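Local coordinates for protein galactose mutarotase related enzyme (Lactobacillus casei, PDB 3Q1N) that probably binds carbohydrate and acts as an isomerase, perhaps an aldose 1-epimerase of the galactose mutarotase type, at residues 207-212 with 259-264. Numbering follows the deposited sequence.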
loop_
_atom_site.group_PDB
_atom_site.type_symbol
_atom_site.label_atom_id
_atom_site.label_comp_id
_atom_site.label_asym_id
_atom_site.label_seq_id
_atom_site.Cartn_x
_atom_site.Cartn_y
_atom_site.Cartn_z
ATOM N N LEU A 207 3.105 -12.485 -1.650
ATOM C CA LEU A 207 3.443 -11.123 -2.025
ATOM C C LEU A 207 4.888 -10.994 -2.604
ATOM O O LEU A 207 5.828 -11.651 -2.130
ATOM C CB LEU A 207 3.265 -10.212 -0.812
ATOM C CG LEU A 207 4.260 -10.265 0.353
ATOM C CD1 LEU A 207 3.921 -9.148 1.325
ATOM C CD2 LEU A 207 4.300 -11.641 1.078
ATOM N N VAL A 208 5.023 -10.196 -3.673
ATOM C CA VAL A 208 6.293 -9.897 -4.324
ATOM C C VAL A 208 6.692 -8.452 -3.998
ATOM O O VAL A 208 6.118 -7.491 -4.506
ATOM C CB VAL A 208 6.183 -10.085 -5.867
ATOM C CG1 VAL A 208 7.526 -9.719 -6.582
ATOM C CG2 VAL A 208 5.788 -11.559 -6.199
ATOM N N ILE A 209 7.640 -8.304 -3.092
ATOM C CA ILE A 209 8.078 -6.980 -2.632
ATOM C C ILE A 209 9.324 -6.536 -3.391
ATOM O O ILE A 209 10.409 -7.024 -3.117
ATOM C CB ILE A 209 8.395 -6.965 -1.117
ATOM C CG1 ILE A 209 7.284 -7.613 -0.312
ATOM C CG2 ILE A 209 8.646 -5.513 -0.671
ATOM C CD1 ILE A 209 7.657 -7.844 1.188
ATOM N N LEU A 210 9.175 -5.632 -4.347
ATOM C CA LEU A 210 10.319 -5.147 -5.125
ATOM C C LEU A 210 11.239 -4.298 -4.265
ATOM O O LEU A 210 10.800 -3.351 -3.576
ATOM C CB LEU A 210 9.862 -4.302 -6.335
ATOM C CG LEU A 210 8.906 -4.995 -7.300
ATOM C CD1 LEU A 210 8.578 -4.023 -8.449
ATOM C CD2 LEU A 210 9.486 -6.268 -7.870
ATOM N N ALA A 211 12.517 -4.643 -4.316
ATOM C CA ALA A 211 13.546 -4.039 -3.492
ATOM C C ALA A 211 14.217 -2.835 -4.136
ATOM O O ALA A 211 14.986 -2.137 -3.456
ATOM C CB ALA A 211 14.591 -5.081 -3.142
ATOM N N ASN A 212 13.938 -2.575 -5.420
ATOM C CA ASN A 212 14.658 -1.545 -6.173
ATOM C C ASN A 212 14.098 -0.154 -5.888
ATOM O O ASN A 212 13.138 0.293 -6.516
ATOM C CB ASN A 212 14.656 -1.864 -7.688
ATOM C CG ASN A 212 15.124 -3.260 -7.999
ATOM O OD1 ASN A 212 14.411 -4.210 -7.751
ATOM N ND2 ASN A 212 16.294 -3.391 -8.634
ATOM N N GLY A 259 8.194 0.766 4.344
ATOM C CA GLY A 259 8.370 -0.192 5.412
ATOM C C GLY A 259 8.228 -1.578 4.819
ATOM O O GLY A 259 8.095 -1.744 3.606
ATOM N N LEU A 260 8.390 -2.577 5.677
ATOM C CA LEU A 260 8.407 -3.983 5.253
ATOM C C LEU A 260 7.800 -4.859 6.319
ATOM O O LEU A 260 7.906 -4.564 7.522
ATOM C CB LEU A 260 9.844 -4.435 5.049
ATOM C CG LEU A 260 10.669 -3.835 3.891
ATOM C CD1 LEU A 260 12.114 -4.194 3.998
ATOM C CD2 LEU A 260 10.040 -4.278 2.583
ATOM N N PRO A 261 7.168 -5.977 5.904
ATOM C CA PRO A 261 6.767 -6.963 6.909
ATOM C C PRO A 261 7.963 -7.436 7.717
ATOM O O PRO A 261 9.100 -7.354 7.269
ATOM C CB PRO A 261 6.253 -8.138 6.054
ATOM C CG PRO A 261 5.957 -7.506 4.675
ATOM C CD PRO A 261 6.938 -6.433 4.520
ATOM N N ASP A 262 7.726 -7.994 8.902
ATOM C CA ASP A 262 8.800 -8.497 9.691
ATOM C C ASP A 262 9.568 -9.627 8.987
ATOM O O ASP A 262 9.015 -10.433 8.226
ATOM C CB ASP A 262 8.267 -9.079 10.997
ATOM C CG ASP A 262 8.376 -8.137 12.199
ATOM O OD1 ASP A 262 9.237 -7.210 12.220
ATOM O OD2 ASP A 262 7.618 -8.379 13.164
ATOM N N GLN A 263 10.861 -9.671 9.290
ATOM C CA GLN A 263 11.686 -10.850 9.020
ATOM C C GLN A 263 11.376 -11.889 10.094
ATOM O O GLN A 263 11.410 -11.587 11.269
ATOM C CB GLN A 263 13.176 -10.499 9.051
ATOM C CG GLN A 263 14.026 -11.746 8.868
ATOM C CD GLN A 263 15.496 -11.497 8.580
ATOM O OE1 GLN A 263 15.931 -10.353 8.318
ATOM N NE2 GLN A 263 16.291 -12.572 8.644
ATOM N N ALA A 264 11.082 -13.121 9.667
ATOM C CA ALA A 264 10.693 -14.222 10.570
ATOM C C ALA A 264 11.698 -14.433 11.702
ATOM O O ALA A 264 12.903 -14.343 11.528
ATOM C CB ALA A 264 10.559 -15.525 9.778
#
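Ile-209 is the bump of this contact, and its two branches press separately on Leu-260 and Pro-261. CG1 stands anti to the carbonyl carbon (chi1 -48°) and the chain runs on extended to CD1 (chi2 170°), which points toward Pro-261 and meets two of its ring atoms: Ile-209 CD1 lies 3.7 Å from Pro-261 CD and 3.9 Å from Pro-261 CG. The shorter branch, anti to the backbone N, touches the neighbouring leucine, with Ile-209 CG2 3.7 Å from Leu-260 CD2; here the two side chains cross obliquely. Although the CB of Leu-260 does not aim at the strand, its CD2 methyl does reach it. The forked isoleucine thus spreads over two neighbours, one branch on the leucine methyl and the other on the proline ring atoms. Leu-207, two residues earlier on the same side, adds a looser touch, its CD1 4.3 Å from Pro-261 CG, so Pro-261 CG touches both side chains. The contact is small, 119 Å² in all, and purely apolar. Polar groups outside the contact hold both segments: Arg-172 bonds to Leu-207 O, Arg-181 to Pro-261 O, and the side chain of Asp-262 accepts, through OD2, from the backbone N of Asn-57. The packing joins strand 208-210 to the irregular loop that follows strand 251-258 in this largely beta protein. Strand 208-210 pairs antiparallel with 238-242, which pairs in turn with 251-258; Thr-240 of the middle strand touches Leu-207 and Ile-209, Tyr-238 touches Leu-260, and Phe-173 of strand 171-175 packs against both Ile-209 and Leu-260.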